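Local coordinates for outer membrane protein Omp121 (PDB 5FQ8) that probably carries substrates across the bacterial outer membrane as a TonB-dependent receptor, a plugged beta-barrel of the Bacteroides cell surface, at residues B[108-113]-B[454-459]; B[482-487]-B[520-525]. All coordinates share one frame; numbering follows the deposited sequence.

Contact 1. Residues B[108-113]-B[454-459]. With KR0 (3-decanoyloxypropyl decanoate), chain K; C8E ((hydroxyethyloxy)tri(ethyloxy)octane), chain U.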
ATOM      1  N   PRO B 108     -21.041  25.632  13.028  1.00 27.97           N
ATOM      2  CA  PRO B 108     -21.167  24.178  13.005  1.00 27.46           C
ATOM      3  C   PRO B 108     -19.852  23.503  13.330  1.00 27.07           C
ATOM      4  O   PRO B 108     -18.783  23.941  12.908  1.00 27.10           O
ATOM      5  CB  PRO B 108     -21.609  23.892  11.572  1.00 27.41           C
ATOM      6  CG  PRO B 108     -22.341  25.120  11.176  1.00 27.96           C
ATOM      7  CD  PRO B 108     -21.635  26.250  11.835  1.00 28.27           C
ATOM      8  N   LEU B 109     -19.943  22.435  14.099  1.00 26.74           N
ATOM      9  CA  LEU B 109     -18.787  21.660  14.519  1.00 26.39           C
ATOM     10  C   LEU B 109     -18.735  20.356  13.740  1.00 25.95           C
ATOM     11  O   LEU B 109     -19.766  19.739  13.483  1.00 27.45           O
ATOM     12  CB  LEU B 109     -18.865  21.365  16.008  1.00 26.37           C
ATOM     13  CG  LEU B 109     -17.703  20.615  16.630  1.00 26.07           C
ATOM     14  CD1 LEU B 109     -16.564  21.570  16.755  1.00 26.30           C
ATOM     15  CD2 LEU B 109     -18.087  20.046  17.980  1.00 26.03           C
ATOM     16  N   ASN B 110     -17.536  19.934  13.361  1.00 25.71           N
ATOM     17  CA  ASN B 110     -17.424  18.663  12.668  1.00 25.32           C
ATOM     18  C   ASN B 110     -17.696  17.533  13.644  1.00 25.05           C
ATOM     19  O   ASN B 110     -17.117  17.484  14.729  1.00 25.03           O
ATOM     20  CB  ASN B 110     -16.045  18.506  12.026  1.00 25.17           C
ATOM     21  CG  ASN B 110     -15.850  17.142  11.407  1.00 24.79           C
ATOM     22  OD1 ASN B 110     -15.171  16.293  11.968  1.00 30.80           O
ATOM     23  ND2 ASN B 110     -16.462  16.917  10.253  1.00 24.78           N
ATOM     24  N   ASN B 111     -18.585  16.629  13.260  1.00 24.89           N
ATOM     25  CA  ASN B 111     -18.965  15.506  14.096  1.00 24.67           C
ATOM     26  C   ASN B 111     -18.810  14.218  13.320  1.00 41.95           C
ATOM     27  O   ASN B 111     -19.701  13.372  13.268  1.00 32.31           O
ATOM     28  CB  ASN B 111     -20.389  15.674  14.611  1.00 24.88           C
ATOM     29  CG  ASN B 111     -20.760  14.633  15.630  1.00 24.73           C
ATOM     30  OD1 ASN B 111     -19.915  14.153  16.376  1.00 24.56           O
ATOM     31  ND2 ASN B 111     -22.031  14.261  15.656  1.00 33.01           N
ATOM     32  N   SER B 112     -17.657  14.053  12.692  1.00 32.47           N
ATOM     33  CA  SER B 112     -17.414  12.878  11.879  1.00 24.02           C
ATOM     34  C   SER B 112     -16.944  11.739  12.753  1.00 23.65           C
ATOM     35  O   SER B 112     -16.240  11.948  13.736  1.00 23.67           O
ATOM     36  CB  SER B 112     -16.385  13.184  10.803  1.00 23.90           C
ATOM     37  OG  SER B 112     -16.879  14.184   9.936  1.00 24.16           O
ATOM     38  N   THR B 113     -17.341  10.533  12.400  1.00 23.46           N
ATOM     39  CA  THR B 113     -17.033   9.371  13.206  1.00 23.25           C
ATOM     40  C   THR B 113     -16.021   8.513  12.477  1.00 23.04           C
ATOM     41  O   THR B 113     -16.051   8.408  11.253  1.00 26.38           O
ATOM     42  CB  THR B 113     -18.301   8.578  13.524  1.00 27.76           C
ATOM     43  OG1 THR B 113     -17.992   7.455  14.353  1.00 23.07           O
ATOM     44  CG2 THR B 113     -18.970   8.113  12.269  1.00 35.58           C
ATOM     45  N   ARG B 454      -9.807  16.066   6.693  1.00 24.69           N
ATOM     46  CA  ARG B 454     -11.147  16.624   6.684  1.00 24.67           C
ATOM     47  C   ARG B 454     -11.076  18.132   6.775  1.00 25.06           C
ATOM     48  O   ARG B 454     -10.190  18.677   7.424  1.00 25.19           O
ATOM     49  CB  ARG B 454     -11.962  16.112   7.859  1.00 40.68           C
ATOM     50  CG  ARG B 454     -12.668  14.842   7.596  1.00 27.20           C
ATOM     51  CD  ARG B 454     -13.378  14.342   8.813  1.00 24.05           C
ATOM     52  NE  ARG B 454     -13.640  12.923   8.665  1.00 23.76           N
ATOM     53  CZ  ARG B 454     -14.557  12.419   7.848  1.00 23.72           C
ATOM     54  NH1 ARG B 454     -15.311  13.222   7.112  1.00 23.95           N
ATOM     55  NH2 ARG B 454     -14.719  11.111   7.774  1.00 23.48           N
ATOM     56  N   ARG B 455     -12.033  18.803   6.154  1.00 25.28           N
ATOM     57  CA  ARG B 455     -12.023  20.255   6.208  1.00 25.70           C
ATOM     58  C   ARG B 455     -13.389  20.829   5.872  1.00 25.91           C
ATOM     59  O   ARG B 455     -13.957  20.513   4.830  1.00 25.91           O
ATOM     60  CB  ARG B 455     -10.953  20.793   5.265  1.00 25.92           C
ATOM     61  CG  ARG B 455     -10.811  22.276   5.204  1.00 26.39           C
ATOM     62  CD  ARG B 455      -9.486  22.641   4.599  1.00 51.03           C
ATOM     63  NE  ARG B 455      -9.280  24.082   4.599  1.00 41.89           N
ATOM     64  CZ  ARG B 455      -9.474  24.862   3.543  1.00 54.99           C
ATOM     65  NH1 ARG B 455      -9.869  24.336   2.391  1.00 62.83           N
ATOM     66  NH2 ARG B 455      -9.259  26.165   3.643  1.00 61.92           N
ATOM     67  N   GLU B 456     -13.931  21.660   6.751  1.00 26.13           N
ATOM     68  CA  GLU B 456     -15.200  22.318   6.503  1.00 26.41           C
ATOM     69  C   GLU B 456     -15.038  23.807   6.735  1.00 26.89           C
ATOM     70  O   GLU B 456     -14.261  24.237   7.583  1.00 26.96           O
ATOM     71  CB  GLU B 456     -16.302  21.772   7.397  1.00 33.68           C
ATOM     72  CG  GLU B 456     -16.288  20.252   7.575  1.00 39.87           C
ATOM     73  CD  GLU B 456     -17.380  19.768   8.502  1.00 39.38           C
ATOM     74  OE1 GLU B 456     -18.068  20.636   9.075  1.00 49.41           O
ATOM     75  OE2 GLU B 456     -17.556  18.537   8.655  1.00 26.60           O
ATOM     76  N   ILE B 457     -15.764  24.600   5.964  1.00 27.26           N
ATOM     77  CA  ILE B 457     -15.715  26.044   6.116  1.00 27.77           C
ATOM     78  C   ILE B 457     -17.131  26.573   6.078  1.00 28.07           C
ATOM     79  O   ILE B 457     -17.915  26.198   5.203  1.00 28.07           O
ATOM     80  CB  ILE B 457     -14.873  26.728   5.028  1.00 28.06           C
ATOM     81  CG1 ILE B 457     -13.401  26.458   5.256  1.00 30.68           C
ATOM     82  CG2 ILE B 457     -15.120  28.214   5.038  1.00 28.65           C
ATOM     83  CD1 ILE B 457     -12.543  26.995   4.153  1.00 31.65           C
ATOM     84  N   ASN B 458     -17.458  27.446   7.019  1.00 35.43           N
ATOM     85  CA  ASN B 458     -18.792  28.000   7.111  1.00 28.72           C
ATOM     86  C   ASN B 458     -18.698  29.503   7.238  1.00 29.32           C
ATOM     87  O   ASN B 458     -17.900  30.012   8.023  1.00 29.42           O
ATOM     88  CB  ASN B 458     -19.540  27.400   8.292  1.00 28.51           C
ATOM     89  CG  ASN B 458     -21.006  27.675   8.230  1.00 28.81           C
ATOM     90  OD1 ASN B 458     -21.713  27.110   7.404  1.00 28.73           O
ATOM     91  ND2 ASN B 458     -21.480  28.557   9.100  1.00 34.52           N
ATOM     92  N   GLN B 459     -19.499  30.211   6.462  1.00 29.76           N
ATOM     93  CA  GLN B 459     -19.488  31.662   6.502  1.00 30.39           C
ATOM     94  C   GLN B 459     -20.910  32.172   6.567  1.00 30.80           C
ATOM     95  O   GLN B 459     -21.764  31.739   5.791  1.00 34.56           O
ATOM     96  CB  GLN B 459     -18.754  32.237   5.300  1.00 44.66           C
ATOM     97  CG  GLN B 459     -17.294  31.882   5.334  1.00 53.64           C
ATOM     98  CD  GLN B 459     -16.455  32.811   4.528  1.00 64.42           C
ATOM     99  OE1 GLN B 459     -16.975  33.640   3.797  1.00 73.00           O
ATOM    100  NE2 GLN B 459     -15.139  32.690   4.658  1.00 66.56           N
TER
HETATM  101  C1  KR0 K1985     -18.581  29.383  -0.288  1.00 41.70           C
HETATM  102  O1  KR0 K1985     -18.990  30.678   0.145  1.00 42.88           O
HETATM  103  C2  KR0 K1985     -18.238  28.602   0.962  1.00 41.40           C
HETATM  104  C3  KR0 K1985     -16.746  28.386   1.074  1.00 41.26           C
HETATM  105  C4  KR0 K1985     -12.417  32.736   1.007  1.00 45.06           C
HETATM  106  O4  KR0 K1985     -16.050  29.574   1.432  1.00 42.32           O
HETATM  107  C5  KR0 K1985     -14.601  29.554   1.312  1.00 42.33           C
HETATM  108  C6  KR0 K1985     -13.113  33.490   2.145  1.00 45.99           C
HETATM  109  C7  KR0 K1985     -18.153  31.844  -0.088  1.00 47.80           C
HETATM  110  C8  KR0 K1985     -12.207  34.462   2.903  1.00 47.18           C
HETATM  111  O8  KR0 K1985     -14.089  28.543   0.890  1.00 41.44           O
HETATM  112  C9  KR0 K1985     -12.919  35.094   4.105  1.00 48.09           C
HETATM  113  O9  KR0 K1985     -17.639  32.005  -1.177  1.00 49.82           O
HETATM  114  C10 KR0 K1985     -13.726  30.718   1.702  1.00 43.45           C
HETATM  115  C11 KR0 K1985     -13.241  31.541   0.512  1.00 43.83           C
HETATM  116  C12 KR0 K1985     -17.908  32.858   0.998  1.00 46.55           C
HETATM  117  C13 KR0 K1985     -18.038  34.257   0.408  1.00 45.99           C
HETATM  118  C14 KR0 K1985     -12.198  36.338   4.636  1.00 57.18           C
HETATM  119  C15 KR0 K1985     -12.670  36.752   6.028  1.00 50.38           C
HETATM  120  C16 KR0 K1985     -11.802  37.821   6.650  1.00 51.73           C
HETATM  121  C17 KR0 K1985     -18.311  35.304   1.481  1.00 47.25           C
HETATM  122  C18 KR0 K1985     -17.066  36.068   1.914  1.00 48.06           C
HETATM  123  C19 KR0 K1985     -17.409  36.973   3.095  1.00 49.28           C
HETATM  124  C20 KR0 K1985     -16.345  38.023   3.399  1.00 50.39           C
HETATM  125  C21 KR0 K1985     -16.735  38.844   4.632  1.00 55.16           C
HETATM  126  C22 KR0 K1985     -15.960  40.159   4.720  1.00 52.95           C
HETATM  127  C23 KR0 K1985     -16.098  40.860   6.056  1.00 54.18           C
HETATM  128  C8  C8E U1989      -9.483  29.031   2.535  1.00 23.59           C
HETATM  129  O9  C8E U1989      -9.286  28.956   3.927  1.00 29.61           O
HETATM  130  C10 C8E U1989      -9.494  30.224   4.500  1.00 36.02           C
HETATM  131  C11 C8E U1989      -8.590  30.465   5.704  1.00 39.41           C
HETATM  132  O12 C8E U1989      -9.297  31.317   6.580  1.00 41.85           O
HETATM  133  C13 C8E U1989      -8.610  31.657   7.758  1.00 39.24           C
HETATM  134  C14 C8E U1989      -9.613  32.275   8.729  1.00 38.91           C
HETATM  135  O15 C8E U1989     -10.496  31.293   9.229  1.00 38.97           O
HETATM  136  C16 C8E U1989     -11.186  31.743  10.369  1.00 42.55           C
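Asn110 and Glu456 carry the polar link between the loop 108-113 and the strand 454-459, with Asn110 ND2 donating to Glu456 OE2 at 2.5 Å. The two side chains cross at about a right angle and their amide and carboxylate planes are 81° apart; Glu456 OE2 lies close to the plane of the Asn110 amide, while the N-H meets OE2 from above the carboxylate plane. Asn110 gets there with CG anti to its N (chi1 175°), a setting that reaches out to the strand and also brings the amide beside its own neighbour: ND2 gives a second bond to Ser112 OG at 2.8 Å. One amide nitrogen is thus shared between the loop and the barrel wall.

Further along, Arg454 runs out extended from CG to NE and slides its guanidinium under Ser112. Ser112 CB sits over one face of that group, toward its rim, 3.5 Å from Arg454 NE. At the other end Pro108 sets CD and CG against the Asn458 amide, Pro108 CD being 3.6 Å from Asn458 ND2; Asn458 OD1 is taken by Asn483 and Asn481. Alternate strand residues therefore face the plug, while Ile457 and Gln459 turn to the lipid. The chemistry is that of a polar plug-to-wall interface, in which a neutral amide meets a carboxylate whose other oxygen, Glu456 OE1, also has a long, weak ion pair to Arg156.

Contact 2. Residues B[482-487]-B[520-525]. With KR0 (3-decanoyloxypropyl decanoate), chain K.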
ATOM      1  N   GLY B 482     -22.784  30.106   3.606  1.00 32.80           N
ATOM      2  CA  GLY B 482     -21.948  29.452   2.626  1.00 30.12           C
ATOM      3  C   GLY B 482     -21.162  28.331   3.258  1.00 29.47           C
ATOM      4  O   GLY B 482     -20.421  28.552   4.218  1.00 39.04           O
ATOM      5  N   ASN B 483     -21.313  27.125   2.738  1.00 29.07           N
ATOM      6  CA  ASN B 483     -20.745  25.939   3.356  1.00 28.47           C
ATOM      7  C   ASN B 483     -19.869  25.189   2.357  1.00 28.19           C
ATOM      8  O   ASN B 483     -20.184  25.128   1.168  1.00 30.20           O
ATOM      9  CB  ASN B 483     -21.855  25.040   3.873  1.00 28.25           C
ATOM     10  CG  ASN B 483     -21.348  23.974   4.795  1.00 27.71           C
ATOM     11  OD1 ASN B 483     -21.393  22.784   4.484  1.00 27.34           O
ATOM     12  ND2 ASN B 483     -20.845  24.391   5.940  1.00 27.69           N
ATOM     13  N   GLU B 484     -18.777  24.613   2.845  1.00 29.11           N
ATOM     14  CA  GLU B 484     -17.873  23.834   2.014  1.00 28.77           C
ATOM     15  C   GLU B 484     -17.286  22.731   2.875  1.00 27.87           C
ATOM     16  O   GLU B 484     -16.566  23.013   3.825  1.00 27.66           O
ATOM     17  CB  GLU B 484     -16.776  24.713   1.430  1.00 31.00           C
ATOM     18  CG  GLU B 484     -15.967  24.034   0.340  1.00 33.74           C
ATOM     19  CD  GLU B 484     -14.690  24.755   0.006  1.00 34.71           C
ATOM     20  OE1 GLU B 484     -13.695  24.585   0.738  1.00 27.67           O
ATOM     21  OE2 GLU B 484     -14.680  25.499  -0.992  1.00 35.18           O
ATOM     22  N   ARG B 485     -17.575  21.483   2.547  1.00 26.66           N
ATOM     23  CA  ARG B 485     -17.094  20.352   3.328  1.00 29.62           C
ATOM     24  C   ARG B 485     -16.271  19.446   2.425  1.00 31.79           C
ATOM     25  O   ARG B 485     -16.688  19.139   1.308  1.00 33.79           O
ATOM     26  CB  ARG B 485     -18.262  19.595   3.972  1.00 26.00           C
ATOM     27  CG  ARG B 485     -18.978  20.390   5.049  1.00 26.22           C
ATOM     28  CD  ARG B 485     -20.057  19.598   5.746  1.00 38.52           C
ATOM     29  NE  ARG B 485     -21.328  19.716   5.052  1.00 28.63           N
ATOM     30  CZ  ARG B 485     -22.320  18.863   5.209  1.00 30.19           C
ATOM     31  NH1 ARG B 485     -22.163  17.849   6.030  1.00 39.37           N
ATOM     32  NH2 ARG B 485     -23.450  19.021   4.551  1.00 26.50           N
ATOM     33  N   LYS B 486     -15.104  19.032   2.901  1.00 26.70           N
ATOM     34  CA  LYS B 486     -14.179  18.259   2.090  1.00 25.53           C
ATOM     35  C   LYS B 486     -13.544  17.181   2.942  1.00 25.13           C
ATOM     36  O   LYS B 486     -13.151  17.428   4.078  1.00 25.08           O
ATOM     37  CB  LYS B 486     -13.097  19.153   1.478  1.00 25.82           C
ATOM     38  CG  LYS B 486     -12.063  18.451   0.618  1.00 25.71           C
ATOM     39  CD  LYS B 486     -11.012  19.428   0.137  1.00 26.05           C
ATOM     40  CE  LYS B 486     -10.020  18.777  -0.798  1.00 27.95           C
ATOM     41  NZ  LYS B 486      -8.880  19.658  -1.160  1.00 28.89           N
ATOM     42  N   VAL B 487     -13.456  15.984   2.401  1.00 24.89           N
ATOM     43  CA  VAL B 487     -12.723  14.911   3.048  1.00 24.55           C
ATOM     44  C   VAL B 487     -11.891  14.239   1.977  1.00 24.50           C
ATOM     45  O   VAL B 487     -12.303  14.171   0.818  1.00 24.63           O
ATOM     46  CB  VAL B 487     -13.672  13.926   3.761  1.00 24.28           C
ATOM     47  CG1 VAL B 487     -14.756  13.495   2.842  1.00 24.32           C
ATOM     48  CG2 VAL B 487     -12.932  12.734   4.272  1.00 23.96           C
ATOM     49  N   LEU B 520     -16.130  16.392  -2.074  1.00 25.75           N
ATOM     50  CA  LEU B 520     -16.274  17.830  -1.894  1.00 26.10           C
ATOM     51  C   LEU B 520     -17.703  18.234  -2.202  1.00 26.39           C
ATOM     52  O   LEU B 520     -18.267  17.805  -3.205  1.00 26.51           O
ATOM     53  CB  LEU B 520     -15.310  18.584  -2.794  1.00 26.40           C
ATOM     54  CG  LEU B 520     -15.306  20.099  -2.723  1.00 26.82           C
ATOM     55  CD1 LEU B 520     -14.769  20.512  -1.398  1.00 26.69           C
ATOM     56  CD2 LEU B 520     -14.445  20.660  -3.817  1.00 27.14           C
ATOM     57  N   ARG B 521     -18.282  19.055  -1.343  1.00 27.53           N
ATOM     58  CA  ARG B 521     -19.662  19.480  -1.505  1.00 28.17           C
ATOM     59  C   ARG B 521     -19.792  20.914  -1.048  1.00 28.73           C
ATOM     60  O   ARG B 521     -19.128  21.337  -0.106  1.00 28.45           O
ATOM     61  CB  ARG B 521     -20.615  18.608  -0.706  1.00 27.81           C
ATOM     62  CG  ARG B 521     -20.318  18.602   0.765  1.00 27.25           C
ATOM     63  CD  ARG B 521     -21.166  17.608   1.516  1.00 26.84           C
ATOM     64  NE  ARG B 521     -22.582  17.860   1.333  1.00 30.30           N
ATOM     65  CZ  ARG B 521     -23.520  16.973   1.609  1.00 26.28           C
ATOM     66  NH1 ARG B 521     -23.174  15.789   2.080  1.00 25.86           N
ATOM     67  NH2 ARG B 521     -24.794  17.269   1.408  1.00 26.62           N
ATOM     68  N   ARG B 522     -20.647  21.657  -1.722  1.00 27.67           N
ATOM     69  CA  ARG B 522     -20.831  23.064  -1.418  1.00 28.11           C
ATOM     70  C   ARG B 522     -22.311  23.383  -1.314  1.00 34.22           C
ATOM     71  O   ARG B 522     -23.154  22.725  -1.926  1.00 46.61           O
ATOM     72  CB  ARG B 522     -20.173  23.948  -2.464  1.00 28.50           C
ATOM     73  CG  ARG B 522     -18.669  23.925  -2.398  1.00 28.29           C
ATOM     74  CD  ARG B 522     -18.032  24.908  -3.358  1.00 28.74           C
ATOM     75  NE  ARG B 522     -16.586  24.905  -3.192  1.00 33.68           N
ATOM     76  CZ  ARG B 522     -15.714  24.621  -4.150  1.00 28.58           C
ATOM     77  NH1 ARG B 522     -16.133  24.340  -5.368  1.00 28.76           N
ATOM     78  NH2 ARG B 522     -14.422  24.640  -3.880  1.00 28.46           N
ATOM     79  N   LEU B 523     -22.613  24.397  -0.519  1.00 28.70           N
ATOM     80  CA  LEU B 523     -23.981  24.833  -0.316  1.00 29.07           C
ATOM     81  C   LEU B 523     -23.979  26.326  -0.072  1.00 29.58           C
ATOM     82  O   LEU B 523     -23.089  26.853   0.595  1.00 33.23           O
ATOM     83  CB  LEU B 523     -24.619  24.112   0.867  1.00 28.76           C
ATOM     84  CG  LEU B 523     -26.042  24.513   1.239  1.00 33.84           C
ATOM     85  CD1 LEU B 523     -27.038  23.709   0.455  1.00 34.33           C
ATOM     86  CD2 LEU B 523     -26.252  24.302   2.696  1.00 28.94           C
ATOM     87  N   MET B 524     -24.958  27.004  -0.623  1.00 32.93           N
ATOM     88  CA  MET B 524     -25.187  28.398  -0.296  1.00 30.67           C
ATOM     89  C   MET B 524     -26.665  28.589  -0.010  1.00 31.03           C
ATOM     90  O   MET B 524     -27.516  27.917  -0.597  1.00 31.05           O
ATOM     91  CB  MET B 524     -24.746  29.313  -1.417  1.00 31.14           C
ATOM     92  CG  MET B 524     -23.260  29.361  -1.604  1.00 30.91           C
ATOM     93  SD  MET B 524     -22.821  30.451  -2.946  1.00 31.53           S
ATOM     94  CE  MET B 524     -23.377  29.500  -4.329  1.00 32.38           C
ATOM     95  N   GLY B 525     -26.968  29.503   0.901  1.00 31.34           N
ATOM     96  CA  GLY B 525     -28.353  29.813   1.188  1.00 38.44           C
ATOM     97  C   GLY B 525     -28.546  31.245   1.630  1.00 38.46           C
ATOM     98  O   GLY B 525     -27.603  31.926   2.048  1.00 39.48           O
TER
HETATM   99  C1  KR0 K1985     -18.581  29.383  -0.288  1.00 41.70           C
HETATM  100  O1  KR0 K1985     -18.990  30.678   0.145  1.00 42.88           O
HETATM  101  C2  KR0 K1985     -18.238  28.602   0.962  1.00 41.40           C
HETATM  102  C3  KR0 K1985     -16.746  28.386   1.074  1.00 41.26           C
HETATM  103  C4  KR0 K1985     -12.417  32.736   1.007  1.00 45.06           C
HETATM  104  O4  KR0 K1985     -16.050  29.574   1.432  1.00 42.32           O
HETATM  105  C5  KR0 K1985     -14.601  29.554   1.312  1.00 42.33           C
HETATM  106  C6  KR0 K1985     -13.113  33.490   2.145  1.00 45.99           C
HETATM  107  C7  KR0 K1985     -18.153  31.844  -0.088  1.00 47.80           C
HETATM  108  C8  KR0 K1985     -12.207  34.462   2.903  1.00 47.18           C
HETATM  109  O8  KR0 K1985     -14.089  28.543   0.890  1.00 41.44           O
HETATM  110  C9  KR0 K1985     -12.919  35.094   4.105  1.00 48.09           C
HETATM  111  O9  KR0 K1985     -17.639  32.005  -1.177  1.00 49.82           O
HETATM  112  C10 KR0 K1985     -13.726  30.718   1.702  1.00 43.45           C
HETATM  113  C11 KR0 K1985     -13.241  31.541   0.512  1.00 43.83           C
HETATM  114  C12 KR0 K1985     -17.908  32.858   0.998  1.00 46.55           C
HETATM  115  C13 KR0 K1985     -18.038  34.257   0.408  1.00 45.99           C
HETATM  116  C14 KR0 K1985     -12.198  36.338   4.636  1.00 57.18           C
HETATM  117  C15 KR0 K1985     -12.670  36.752   6.028  1.00 50.38           C
HETATM  118  C16 KR0 K1985     -11.802  37.821   6.650  1.00 51.73           C
HETATM  119  C17 KR0 K1985     -18.311  35.304   1.481  1.00 47.25           C
HETATM  120  C18 KR0 K1985     -17.066  36.068   1.914  1.00 48.06           C
HETATM  121  C19 KR0 K1985     -17.409  36.973   3.095  1.00 49.28           C
HETATM  122  C20 KR0 K1985     -16.345  38.023   3.399  1.00 50.39           C
HETATM  123  C21 KR0 K1985     -16.735  38.844   4.632  1.00 55.16           C
HETATM  124  C22 KR0 K1985     -15.960  40.159   4.720  1.00 52.95           C
HETATM  125  C23 KR0 K1985     -16.098  40.860   6.056  1.00 54.18           C
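Asn483 and Leu523 form a hydrogen-bonded pair of the antiparallel ladder: Asn483 N gives to Leu523 O at 2.8 Å and Leu523 N returns to Asn483 O at 3.0 Å. Two residues along, Arg485 and Arg521 repeat the exchange, Arg485 N to Arg521 O and Arg521 N to Arg485 O. CA-H...O contacts fall between these pairs, such as Arg522 CA to Asn483 O at 3.4 Å.

Beyond the backbone, Glu484 and Arg522 lie side by side on the face that also holds Leu520 and Lys486. Arg522 comes side-on, NE and NH2 both ending on one oxygen: Glu484 OE2 is 3.0 Å from Arg522 NE and sits in the guanidinium plane. The carboxylate is turned 53° from that plane, and the two nitrogens approach OE2 from the same face of it. Arg522 NH1 is satisfied by the backbone of the chain of another protein. An alanine in place of Arg522 would be likely to leave the Glu484 carboxylate without its ion-pair mate beside the lipid.

On the other face Arg485 stacks flat on Arg521, like charges close together, their guanidinium centres 4.2 Å apart and planes at 23°. Both chains bend at chi3 to do so (Arg485 -88°). Arg521 has a salt bridge to Asp597, while Arg485 NE has a neutral acceptor, Asn483 OD1 at 3.1 Å; Asn483 ND2 is satisfied by the neighbouring strand.

The antiparallel ladder, with side chains alternating between the barrel interior and a face bearing the bound diester and the partner chain, is that of a transmembrane beta-barrel, as in TonB-dependent receptors.

Contact 1 and contact 2 lie 10 Å apart between centres and meet through adjacent barrel strands: 454-459 of the first runs antiparallel to 482-487 of the second. Probable backbone hydrogen bonds join them, Arg455 O to Lys486 N at 2.7 Å and Ile457 N to Glu484 O at 2.8 Å, so a continuous series runs from the plug loop 108-113 through two strands to 520-525. Inside the barrel Glu456 CG packs on Arg485 CG at 3.7 Å. On the outer face both contacts touch the same bound 3-decanoyloxypropyl decanoate: Ile457 and Gln459 come from contact 1, and Gly482, the backbone of Asn483, and Glu484 from contact 2.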